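Importin subunit beta-1 (Saccharomyces cerevisiae, PDB 5OWU) carries proteins into the nucleus together with importin alpha, the subunit that recognises the classical nuclear localization signal of the cargo. Local coordinates at residues A[517-521]-A[571-576]; A[503-507]-A[520-524]; A[477-482]-A[526-530]; A[409-414]-A[445-451]. All blocks are in the same frame, centred on the assembly; numbering follows the deposited sequence.

How the contacts relate
Contacts 1, 2 and 3 share helix 516-530. Contact 2 joins it to helix 496-507 within HEAT 12, whereas contacts 1 and 3 join it to HEAT 13 and HEAT 11. The roughly antiparallel pairing of contact 2 is buried, with apolar side chains throughout. Contacts 1 and 3, between nearly parallel helices, combine an apolar part with a water bridge at a more polar margin. Contacts 1 and 2 share Phe521, and contact 2 touches contact 3 through Ala523 and Ile478. Contact 4, its centre about 20 Å from that of contact 3 but touching it through Ile446 and Leu480, sets a loop against helix 402-418, and its exposed histidine-glutamine side contrasts with a buried interior.

Contact 1: residues A[517-521]-A[571-576]; sequences RASAF and ELQSNI
Phe521 (chi1 -84°) and Asn575 (chi1 -58°) both hold CG beside their own backbone N, which makes the two side chains cross at about a right angle, with Phe521 CG 3.6 Å from Asn575 CB. Farther out, the ring reaches Leu572, a turn before Asn575, and Ile576, right after it: Phe521 CE2 lies 3.5 Å from Leu572 CD1, and Phe521 CZ rests 3.7 Å from Ile576 CG1, the latter two side chains running side by side. Leu572 also serves Arg517, laying CD2 over the centre of one guanidinium face, 3.9 Å above its plane. At the guanidinium edge a water in the plane accepts from Arg517 NE (3.0 Å) and donates to Asn575 OD1 (2.6 Å), so between these two segments the polar link runs through water. The other end of the amide is held too, because Asn575 ND2 donates to Glu571 OE2 at 3.1 Å, one turn back; these two bonds fix the amide's rotation while OD1 lies against Ala518 CB. Arg517 NH1 binds Arg509 O, and NH2 weakly Ser568 OG. The segments run nearly parallel, at 11°, and join HEAT 12 to HEAT 13; helix 536-553 packs on Leu572 and Ile576, and helix 496-507 on Ala520 and Phe521.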
loop_
_atom_site.group_PDB
_atom_site.type_symbol
_atom_site.label_atom_id
_atom_site.label_comp_id
_atom_site.label_asym_id
_atom_site.label_seq_id
_atom_site.Cartn_x
_atom_site.Cartn_y
_atom_site.Cartn_z
ATOM N N ARG A 517 1.607 -21.656 14.394
ATOM C CA ARG A 517 1.138 -21.333 15.738
ATOM C C ARG A 517 0.490 -19.950 15.783
ATOM O O ARG A 517 -0.631 -19.792 16.286
ATOM C CB ARG A 517 2.304 -21.435 16.728
ATOM C CG ARG A 517 1.928 -21.161 18.176
ATOM C CD ARG A 517 3.090 -21.495 19.108
ATOM N NE ARG A 517 4.241 -20.615 18.912
ATOM C CZ ARG A 517 5.458 -20.855 19.396
ATOM N NH1 ARG A 517 5.694 -21.954 20.093
ATOM N NH2 ARG A 517 6.448 -19.994 19.183
ATOM N N ALA A 518 1.168 -18.940 15.232
ATOM C CA ALA A 518 0.591 -17.599 15.171
ATOM C C ALA A 518 -0.747 -17.596 14.440
ATOM O O ALA A 518 -1.711 -16.958 14.890
ATOM C CB ALA A 518 1.570 -16.643 14.487
ATOM N N SER A 519 -0.829 -18.310 13.312
ATOM C CA SER A 519 -2.089 -18.394 12.584
ATOM C C SER A 519 -3.186 -18.959 13.470
ATOM O O SER A 519 -4.321 -18.458 13.467
ATOM C CB SER A 519 -1.910 -19.243 11.325
ATOM O OG SER A 519 -1.003 -18.607 10.440
ATOM N N ALA A 520 -2.860 -19.978 14.274
ATOM C CA ALA A 520 -3.874 -20.529 15.166
ATOM C C ALA A 520 -4.338 -19.470 16.153
ATOM O O ALA A 520 -5.544 -19.307 16.383
ATOM C CB ALA A 520 -3.331 -21.752 15.902
ATOM N N PHE A 521 -3.395 -18.701 16.709
ATOM C CA PHE A 521 -3.801 -17.643 17.625
ATOM C C PHE A 521 -4.694 -16.642 16.909
ATOM O O PHE A 521 -5.715 -16.202 17.460
ATOM C CB PHE A 521 -2.575 -16.960 18.228
ATOM C CG PHE A 521 -2.018 -17.678 19.433
ATOM C CD1 PHE A 521 -2.648 -17.575 20.663
ATOM C CD2 PHE A 521 -0.869 -18.444 19.335
ATOM C CE1 PHE A 521 -2.142 -18.224 21.777
ATOM C CE2 PHE A 521 -0.363 -19.096 20.443
ATOM C CZ PHE A 521 -1.006 -18.983 21.671
ATOM N N GLU A 571 7.335 -13.277 19.800
ATOM C CA GLU A 571 6.184 -13.378 18.899
ATOM C C GLU A 571 5.059 -14.188 19.532
ATOM O O GLU A 571 3.883 -13.834 19.398
ATOM C CB GLU A 571 6.610 -13.998 17.567
ATOM C CG GLU A 571 5.461 -14.399 16.619
ATOM C CD GLU A 571 4.720 -13.205 16.036
ATOM O OE1 GLU A 571 5.138 -12.057 16.298
ATOM O OE2 GLU A 571 3.716 -13.417 15.315
ATOM N N LEU A 572 5.398 -15.275 20.235
ATOM C CA LEU A 572 4.374 -16.070 20.910
ATOM C C LEU A 572 3.660 -15.258 21.985
ATOM O O LEU A 572 2.429 -15.318 22.111
ATOM C CB LEU A 572 4.997 -17.326 21.517
ATOM C CG LEU A 572 4.098 -18.135 22.453
ATOM C CD1 LEU A 572 2.811 -18.586 21.733
ATOM C CD2 LEU A 572 4.852 -19.329 22.996
ATOM N N GLN A 573 4.413 -14.498 22.782
ATOM C CA GLN A 573 3.773 -13.683 23.810
ATOM C C GLN A 573 2.896 -12.605 23.185
ATOM O O GLN A 573 1.832 -12.276 23.718
ATOM C CB GLN A 573 4.827 -13.059 24.723
ATOM C CG GLN A 573 5.579 -14.086 25.543
ATOM C CD GLN A 573 6.538 -13.449 26.517
ATOM O OE1 GLN A 573 7.364 -12.625 26.137
ATOM N NE2 GLN A 573 6.430 -13.826 27.783
ATOM N N SER A 574 3.332 -12.043 22.056
ATOM C CA SER A 574 2.499 -11.098 21.317
ATOM C C SER A 574 1.191 -11.750 20.860
ATOM O O SER A 574 0.106 -11.190 21.057
ATOM C CB SER A 574 3.298 -10.549 20.131
ATOM O OG SER A 574 2.496 -9.762 19.266
ATOM N N ASN A 575 1.274 -12.942 20.255
ATOM C CA ASN A 575 0.064 -13.663 19.851
ATOM C C ASN A 575 -0.880 -13.848 21.029
ATOM O O ASN A 575 -2.095 -13.589 20.932
ATOM C CB ASN A 575 0.422 -15.036 19.263
ATOM C CG ASN A 575 1.354 -14.955 18.060
ATOM O OD1 ASN A 575 2.051 -15.924 17.751
ATOM N ND2 ASN A 575 1.379 -13.812 17.384
ATOM N N ILE A 576 -0.326 -14.298 22.161
ATOM C CA ILE A 576 -1.131 -14.527 23.355
ATOM C C ILE A 576 -1.793 -13.232 23.802
ATOM O O ILE A 576 -2.986 -13.201 24.114
ATOM C CB ILE A 576 -0.259 -15.120 24.477
ATOM C CG1 ILE A 576 0.206 -16.532 24.100
ATOM C CG2 ILE A 576 -1.023 -15.157 25.804
ATOM C CD1 ILE A 576 1.330 -17.049 24.973
HETATM O O HOH W 1 3.774 -17.933 17.747
#

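Contact 2: residues A[503-507]-A[520-524]; sequences LIGAA and AFSAL
Ala507 sets its methyl over one face of the Phe521 ring, a CH-pi contact with CB 3.8 Å from the ring centroid and 17° off the normal. The carbonyl of the same alanine also reaches the rim, where Ala507 O is 3.5 Å from Phe521 CE2. One residue before the phenylalanine, Ala520 CB meets Ala506 CB at 3.6 Å and fits against the backbone N of Ala507. One turn back along helix 496-507, Leu503 straddles Ala523 with both methyls: CD1 and CD2 each lie 3.6 Å from Ala523 CB. Its own CB takes Leu524 CD2 at 3.6 Å. Leu524 reaches it with CG beside the backbone N (chi1 -75°) and an extended chi2.

This is the antiparallel helix pair of a single HEAT repeat, HEAT 12, whose segments approach to 8.7 Å between axes and cross at -142°. Small alanines where the chains come nearest, Ala507 and Ala520, are consistent with that close approach.

In the next shell, Phe545 of helix 536-553 lies against Ile504, Ala507 and Leu524. From helix 467-484, Ser474 touches Leu503 and Ala520, while Ile478 touches Ala523. Val579 of helix 563-586 also touches Phe521.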
loop_
_atom_site.group_PDB
_atom_site.type_symbol
_atom_site.label_atom_id
_atom_site.label_comp_id
_atom_site.label_asym_id
_atom_site.label_seq_id
_atom_site.Cartn_x
_atom_site.Cartn_y
_atom_site.Cartn_z
ATOM N N LEU A 503 -8.009 -25.515 17.490
ATOM C CA LEU A 503 -7.164 -24.335 17.399
ATOM C C LEU A 503 -6.264 -24.241 18.619
ATOM O O LEU A 503 -5.073 -23.927 18.496
ATOM C CB LEU A 503 -8.027 -23.083 17.244
ATOM C CG LEU A 503 -8.689 -22.900 15.869
ATOM C CD1 LEU A 503 -9.683 -21.756 15.872
ATOM C CD2 LEU A 503 -7.636 -22.655 14.817
ATOM N N ILE A 504 -6.793 -24.581 19.802
ATOM C CA ILE A 504 -5.942 -24.520 20.985
ATOM C C ILE A 504 -4.765 -25.459 20.794
ATOM O O ILE A 504 -3.609 -25.095 21.050
ATOM C CB ILE A 504 -6.748 -24.838 22.260
ATOM C CG1 ILE A 504 -7.645 -23.652 22.623
ATOM C CG2 ILE A 504 -5.807 -25.145 23.436
ATOM C CD1 ILE A 504 -8.597 -23.928 23.779
ATOM N N GLY A 505 -5.031 -26.642 20.237
ATOM C CA GLY A 505 -3.959 -27.590 20.005
ATOM C C GLY A 505 -2.875 -27.015 19.119
ATOM O O GLY A 505 -1.684 -27.198 19.384
ATOM N N ALA A 506 -3.269 -26.296 18.063
ATOM C CA ALA A 506 -2.269 -25.725 17.170
ATOM C C ALA A 506 -1.572 -24.551 17.830
ATOM O O ALA A 506 -0.379 -24.318 17.590
ATOM C CB ALA A 506 -2.912 -25.290 15.848
ATOM N N ALA A 507 -2.285 -23.823 18.687
ATOM C CA ALA A 507 -1.652 -22.734 19.412
ATOM C C ALA A 507 -0.660 -23.261 20.435
ATOM O O ALA A 507 0.281 -22.548 20.791
ATOM C CB ALA A 507 -2.712 -21.868 20.084
ATOM N N ALA A 520 -2.860 -19.978 14.274
ATOM C CA ALA A 520 -3.874 -20.529 15.166
ATOM C C ALA A 520 -4.338 -19.470 16.153
ATOM O O ALA A 520 -5.544 -19.307 16.383
ATOM C CB ALA A 520 -3.331 -21.752 15.902
ATOM N N PHE A 521 -3.395 -18.701 16.709
ATOM C CA PHE A 521 -3.801 -17.643 17.625
ATOM C C PHE A 521 -4.694 -16.642 16.909
ATOM O O PHE A 521 -5.715 -16.202 17.460
ATOM C CB PHE A 521 -2.575 -16.960 18.228
ATOM C CG PHE A 521 -2.018 -17.678 19.433
ATOM C CD1 PHE A 521 -2.648 -17.575 20.663
ATOM C CD2 PHE A 521 -0.869 -18.444 19.335
ATOM C CE1 PHE A 521 -2.142 -18.224 21.777
ATOM C CE2 PHE A 521 -0.363 -19.096 20.443
ATOM C CZ PHE A 521 -1.006 -18.983 21.671
ATOM N N SER A 522 -4.364 -16.314 15.655
ATOM C CA SER A 522 -5.216 -15.392 14.919
ATOM C C SER A 522 -6.628 -15.948 14.800
ATOM O O SER A 522 -7.605 -15.219 15.015
ATOM C CB SER A 522 -4.629 -15.103 13.538
ATOM O OG SER A 522 -5.418 -14.139 12.866
ATOM N N ALA A 523 -6.756 -17.247 14.501
ATOM C CA ALA A 523 -8.093 -17.811 14.364
ATOM C C ALA A 523 -8.823 -17.771 15.694
ATOM O O ALA A 523 -10.030 -17.487 15.731
ATOM C CB ALA A 523 -8.024 -19.238 13.817
ATOM N N LEU A 524 -8.096 -17.965 16.801
ATOM C CA LEU A 524 -8.744 -17.863 18.100
ATOM C C LEU A 524 -9.337 -16.478 18.292
ATOM O O LEU A 524 -10.442 -16.333 18.829
ATOM C CB LEU A 524 -7.759 -18.194 19.224
ATOM C CG LEU A 524 -7.413 -19.676 19.399
ATOM C CD1 LEU A 524 -6.407 -19.822 20.520
ATOM C CD2 LEU A 524 -8.646 -20.517 19.676
#

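Contact 3: residues A[477-482]-A[526-530]; sequences IINLVE and TMVEY
Val481 is the central bump of this contact, and its two methyls enter separate hollows on helix 516-530. CG2 touches the sulfur of Met527, with Val481 CG2 and Met527 SD 3.6 Å apart. CG1 drops between Thr526 and Tyr530, 3.7 Å from Tyr530 CB and close to Thr526 CG2. Met527 is bent at chi2 (-53°) and again at chi3 (-78°), and this fold in the chain presents its sulfur to Val481 and, more distantly, to Ile477 CG2. In the reverse sense, Thr526 is the bump on the facing helix: its OG1 sits against the branched Ile478, 3.6 Å from Ile478 CG1, while its methyl faces Val481. Tyr530 lies against the margin formed by Glu482, with Glu482 CA over one ring face, toward its rim, and the hydroxyl OH 3.6 Å from Glu482 CG. The glutamate chain is extended beyond CG and carries its carboxylate away from the ring to a water that donates to Glu482 OE2 at 2.8 Å. The same water is hydrogen-bonded to Thr526 OG1 at 2.7 Å, joining the two helices across the polar edge, and it sits at the edge of the tyrosine ring, in its plane. The segments run almost parallel, 9° apart, between HEAT 11 and HEAT 12. Helix 496-507 packs on their Ile477, Val481, Met527 and Tyr530, and helix 452-463 backs Ile477.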
loop_
_atom_site.group_PDB
_atom_site.type_symbol
_atom_site.label_atom_id
_atom_site.label_comp_id
_atom_site.label_asym_id
_atom_site.label_seq_id
_atom_site.Cartn_x
_atom_site.Cartn_y
_atom_site.Cartn_z
ATOM N N ILE A 477 -10.496 -21.751 8.635
ATOM C CA ILE A 477 -11.451 -21.673 9.736
ATOM C C ILE A 477 -11.913 -20.236 9.932
ATOM O O ILE A 477 -13.110 -19.968 10.110
ATOM C CB ILE A 477 -10.835 -22.263 11.018
ATOM C CG1 ILE A 477 -10.713 -23.784 10.879
ATOM C CG2 ILE A 477 -11.670 -21.907 12.237
ATOM C CD1 ILE A 477 -9.848 -24.436 11.932
ATOM N N ILE A 478 -10.978 -19.286 9.881
ATOM C CA ILE A 478 -11.366 -17.880 9.950
ATOM C C ILE A 478 -12.421 -17.579 8.888
ATOM O O ILE A 478 -13.481 -17.015 9.184
ATOM C CB ILE A 478 -10.128 -16.976 9.809
ATOM C CG1 ILE A 478 -9.285 -17.064 11.083
ATOM C CG2 ILE A 478 -10.534 -15.518 9.547
ATOM C CD1 ILE A 478 -7.894 -16.449 10.947
ATOM N N ASN A 479 -12.162 -17.980 7.638
ATOM C CA ASN A 479 -13.130 -17.718 6.566
ATOM C C ASN A 479 -14.488 -18.345 6.867
ATOM O O ASN A 479 -15.535 -17.712 6.671
ATOM C CB ASN A 479 -12.601 -18.243 5.238
ATOM C CG ASN A 479 -11.414 -17.468 4.747
ATOM O OD1 ASN A 479 -11.075 -16.431 5.303
ATOM N ND2 ASN A 479 -10.779 -17.956 3.684
ATOM N N LEU A 480 -14.492 -19.603 7.313
ATOM C CA LEU A 480 -15.751 -20.272 7.620
ATOM C C LEU A 480 -16.548 -19.495 8.649
ATOM O O LEU A 480 -17.750 -19.252 8.469
ATOM C CB LEU A 480 -15.493 -21.688 8.130
ATOM C CG LEU A 480 -15.247 -22.770 7.091
ATOM C CD1 LEU A 480 -14.812 -24.048 7.793
ATOM C CD2 LEU A 480 -16.495 -23.011 6.255
ATOM N N VAL A 481 -15.901 -19.115 9.754
ATOM C CA VAL A 481 -16.611 -18.419 10.821
ATOM C C VAL A 481 -17.110 -17.066 10.331
ATOM O O VAL A 481 -18.263 -16.688 10.567
ATOM C CB VAL A 481 -15.704 -18.280 12.057
ATOM C CG1 VAL A 481 -16.350 -17.393 13.124
ATOM C CG2 VAL A 481 -15.392 -19.651 12.621
ATOM N N GLU A 482 -16.250 -16.319 9.633
ATOM C CA GLU A 482 -16.632 -14.990 9.162
ATOM C C GLU A 482 -17.833 -15.055 8.225
ATOM O O GLU A 482 -18.748 -14.225 8.314
ATOM C CB GLU A 482 -15.446 -14.323 8.460
ATOM C CG GLU A 482 -14.417 -13.719 9.396
ATOM C CD GLU A 482 -13.239 -13.114 8.656
ATOM O OE1 GLU A 482 -13.117 -13.336 7.433
ATOM O OE2 GLU A 482 -12.428 -12.420 9.300
ATOM N N THR A 526 -10.553 -14.548 15.969
ATOM C CA THR A 526 -11.812 -14.608 15.236
ATOM C C THR A 526 -12.865 -15.353 16.048
ATOM O O THR A 526 -14.002 -14.882 16.189
ATOM C CB THR A 526 -11.588 -15.276 13.873
ATOM O OG1 THR A 526 -10.721 -14.462 13.076
ATOM C CG2 THR A 526 -12.895 -15.474 13.130
ATOM N N MET A 527 -12.496 -16.507 16.629
ATOM C CA MET A 527 -13.496 -17.266 17.373
ATOM C C MET A 527 -14.074 -16.407 18.484
ATOM O O MET A 527 -15.286 -16.429 18.742
ATOM C CB MET A 527 -12.903 -18.545 17.962
ATOM C CG MET A 527 -12.241 -19.471 16.974
ATOM S SD MET A 527 -13.297 -19.877 15.593
ATOM C CE MET A 527 -14.394 -21.103 16.307
ATOM N N VAL A 528 -13.217 -15.624 19.139
ATOM C CA VAL A 528 -13.690 -14.780 20.224
ATOM C C VAL A 528 -14.650 -13.740 19.681
ATOM O O VAL A 528 -15.757 -13.551 20.199
ATOM C CB VAL A 528 -12.506 -14.120 20.951
ATOM C CG1 VAL A 528 -13.007 -13.066 21.948
ATOM C CG2 VAL A 528 -11.680 -15.162 21.655
ATOM N N GLU A 529 -14.260 -13.089 18.588
ATOM C CA GLU A 529 -14.989 -11.907 18.159
ATOM C C GLU A 529 -16.365 -12.267 17.612
ATOM O O GLU A 529 -17.297 -11.467 17.722
ATOM C CB GLU A 529 -14.138 -11.144 17.149
ATOM C CG GLU A 529 -12.905 -10.515 17.843
ATOM C CD GLU A 529 -11.906 -9.886 16.890
ATOM O OE1 GLU A 529 -11.832 -10.320 15.719
ATOM O OE2 GLU A 529 -11.182 -8.961 17.328
ATOM N N TYR A 530 -16.533 -13.480 17.088
ATOM C CA TYR A 530 -17.828 -13.923 16.592
ATOM C C TYR A 530 -18.595 -14.789 17.583
ATOM O O TYR A 530 -19.688 -15.254 17.251
ATOM C CB TYR A 530 -17.651 -14.682 15.273
ATOM C CG TYR A 530 -17.352 -13.766 14.107
ATOM C CD1 TYR A 530 -16.047 -13.402 13.797
ATOM C CD2 TYR A 530 -18.381 -13.248 13.332
ATOM C CE1 TYR A 530 -15.775 -12.553 12.733
ATOM C CE2 TYR A 530 -18.120 -12.398 12.271
ATOM C CZ TYR A 530 -16.819 -12.058 11.973
ATOM O OH TYR A 530 -16.567 -11.224 10.913
HETATM O O HOH W 2 -12.052 -12.339 12.068
#

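Contact 4: residues A[409-414]-A[445-451]; sequences VHQALP and SIDPQQH
Leu413 and His451 form the tight centre where helix 402-418 of HEAT 10 meets the loop between helices 425-442 and 452-463, an inter-helix connection of the HEAT solenoid. The leucine slides past the imidazole in the opposite direction, with Leu413 CD2 3.6 Å from His451 CB and Leu413 CG over one ring face, toward its rim. Over the centre of the other face lies Gln450 CG, so the ring is clasped between the two chains. Leu413 CD2 also reaches Ile446 CG2, and at the buried end Val409 CG1 lies 3.5 Å from Ser445 OG. Helix 425-442 adds Ile438 against both Val409 and Ser445, while Leu452 and Val455 of helix 452-463 touch Ile446.

The exposed side is looser. His410 swings its CG away from its own N (chi1 -172°), and its ring receives the edge of His451 in a T-shaped pair, centroids 5.6 Å apart and planes at 67°. Its NE2 makes a weak hydrogen bond of 3.5 Å to Gln450 OE1, the amide and ring planes standing almost perpendicular. Pro414 gives only a distant touch, CG lying 4.1 Å from His451 NE2. An Asx motif shapes the turn that carries Gln450 here: Gln450 N donates to Asp447 OD2 at 2.8 Å, on the anti lone pair.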
loop_
_atom_site.group_PDB
_atom_site.type_symbol
_atom_site.label_atom_id
_atom_site.label_comp_id
_atom_site.label_asym_id
_atom_site.label_seq_id
_atom_site.Cartn_x
_atom_site.Cartn_y
_atom_site.Cartn_z
ATOM N N VAL A 409 -18.995 -26.442 -6.662
ATOM C CA VAL A 409 -18.500 -26.787 -5.335
ATOM C C VAL A 409 -19.169 -28.061 -4.852
ATOM O O VAL A 409 -18.506 -28.986 -4.371
ATOM C CB VAL A 409 -18.727 -25.621 -4.356
ATOM C CG1 VAL A 409 -18.582 -26.091 -2.908
ATOM C CG2 VAL A 409 -17.750 -24.492 -4.655
ATOM N N HIS A 410 -20.494 -28.133 -4.973
ATOM C CA HIS A 410 -21.179 -29.369 -4.611
ATOM C C HIS A 410 -20.585 -30.561 -5.357
ATOM O O HIS A 410 -20.346 -31.619 -4.765
ATOM C CB HIS A 410 -22.677 -29.252 -4.903
ATOM C CG HIS A 410 -23.477 -30.407 -4.389
ATOM N ND1 HIS A 410 -23.628 -31.582 -5.095
ATOM C CD2 HIS A 410 -24.155 -30.575 -3.230
ATOM C CE1 HIS A 410 -24.372 -32.420 -4.396
ATOM N NE2 HIS A 410 -24.707 -31.834 -3.261
ATOM N N GLN A 411 -20.321 -30.404 -6.657
ATOM C CA GLN A 411 -19.802 -31.527 -7.437
ATOM C C GLN A 411 -18.389 -31.917 -7.003
ATOM O O GLN A 411 -18.059 -33.107 -6.943
ATOM C CB GLN A 411 -19.831 -31.174 -8.928
ATOM C CG GLN A 411 -19.111 -32.155 -9.838
ATOM C CD GLN A 411 -19.279 -31.803 -11.304
ATOM O OE1 GLN A 411 -18.417 -31.154 -11.907
ATOM N NE2 GLN A 411 -20.396 -32.223 -11.886
ATOM N N ALA A 412 -17.541 -30.937 -6.695
ATOM C CA ALA A 412 -16.115 -31.187 -6.505
ATOM C C ALA A 412 -15.710 -31.393 -5.052
ATOM O O ALA A 412 -14.589 -31.850 -4.796
ATOM C CB ALA A 412 -15.301 -30.025 -7.082
ATOM N N LEU A 413 -16.575 -31.077 -4.098
ATOM C CA LEU A 413 -16.145 -31.071 -2.705
ATOM C C LEU A 413 -15.681 -32.444 -2.242
ATOM O O LEU A 413 -14.666 -32.508 -1.531
ATOM C CB LEU A 413 -17.276 -30.531 -1.820
ATOM C CG LEU A 413 -16.950 -29.986 -0.425
ATOM C CD1 LEU A 413 -15.654 -29.191 -0.360
ATOM C CD2 LEU A 413 -18.116 -29.117 0.010
ATOM N N PRO A 414 -16.322 -33.555 -2.607
ATOM C CA PRO A 414 -15.766 -34.860 -2.201
ATOM C C PRO A 414 -14.323 -35.062 -2.640
ATOM O O PRO A 414 -13.475 -35.424 -1.813
ATOM C CB PRO A 414 -16.730 -35.864 -2.851
ATOM C CG PRO A 414 -18.026 -35.115 -2.954
ATOM C CD PRO A 414 -17.649 -33.686 -3.234
ATOM N N SER A 445 -22.299 -22.598 -0.047
ATOM C CA SER A 445 -22.154 -23.741 -0.954
ATOM C C SER A 445 -21.895 -25.041 -0.194
ATOM O O SER A 445 -22.064 -26.128 -0.763
ATOM C CB SER A 445 -21.004 -23.529 -1.957
ATOM O OG SER A 445 -19.765 -23.255 -1.313
ATOM N N ILE A 446 -21.464 -24.960 1.063
ATOM C CA ILE A 446 -21.160 -26.146 1.857
ATOM C C ILE A 446 -22.403 -26.509 2.662
ATOM O O ILE A 446 -22.718 -25.864 3.667
ATOM C CB ILE A 446 -19.957 -25.909 2.768
ATOM C CG1 ILE A 446 -18.799 -25.298 1.969
ATOM C CG2 ILE A 446 -19.547 -27.231 3.428
ATOM C CD1 ILE A 446 -17.640 -24.821 2.830
ATOM N N ASP A 447 -23.098 -27.551 2.230
ATOM C CA ASP A 447 -24.366 -27.910 2.846
ATOM C C ASP A 447 -24.157 -28.248 4.322
ATOM O O ASP A 447 -23.338 -29.122 4.639
ATOM C CB ASP A 447 -24.978 -29.100 2.114
ATOM C CG ASP A 447 -26.342 -29.477 2.647
ATOM O OD1 ASP A 447 -27.340 -28.881 2.189
ATOM O OD2 ASP A 447 -26.420 -30.363 3.524
ATOM N N PRO A 448 -24.886 -27.606 5.247
ATOM C CA PRO A 448 -24.645 -27.867 6.680
ATOM C C PRO A 448 -24.702 -29.334 7.071
ATOM O O PRO A 448 -23.922 -29.763 7.930
ATOM C CB PRO A 448 -25.758 -27.063 7.366
ATOM C CG PRO A 448 -26.073 -25.974 6.417
ATOM C CD PRO A 448 -25.912 -26.568 5.047
ATOM N N GLN A 449 -25.611 -30.113 6.489
ATOM C CA GLN A 449 -25.721 -31.523 6.845
ATOM C C GLN A 449 -24.770 -32.398 6.040
ATOM O O GLN A 449 -24.136 -33.300 6.597
ATOM C CB GLN A 449 -27.159 -32.017 6.643
ATOM C CG GLN A 449 -28.072 -31.808 7.842
ATOM C CD GLN A 449 -28.532 -30.372 7.983
ATOM O OE1 GLN A 449 -29.044 -29.776 7.035
ATOM N NE2 GLN A 449 -28.350 -29.806 9.173
ATOM N N GLN A 450 -24.641 -32.133 4.741
ATOM C CA GLN A 450 -23.946 -33.060 3.857
ATOM C C GLN A 450 -22.431 -32.906 3.936
ATOM O O GLN A 450 -21.710 -33.905 4.015
ATOM C CB GLN A 450 -24.433 -32.866 2.420
ATOM C CG GLN A 450 -23.692 -33.709 1.403
ATOM C CD GLN A 450 -24.456 -33.848 0.096
ATOM O OE1 GLN A 450 -25.436 -33.136 -0.144
ATOM N NE2 GLN A 450 -24.015 -34.772 -0.752
ATOM N N HIS A 451 -21.922 -31.671 3.912
ATOM C CA HIS A 451 -20.490 -31.462 3.749
ATOM C C HIS A 451 -19.819 -30.626 4.830
ATOM O O HIS A 451 -18.606 -30.764 5.010
ATOM C CB HIS A 451 -20.209 -30.811 2.389
ATOM C CG HIS A 451 -20.426 -31.737 1.234
ATOM N ND1 HIS A 451 -21.139 -31.371 0.114
ATOM C CD2 HIS A 451 -20.027 -33.015 1.030
ATOM C CE1 HIS A 451 -21.169 -32.383 -0.734
ATOM N NE2 HIS A 451 -20.502 -33.394 -0.202
#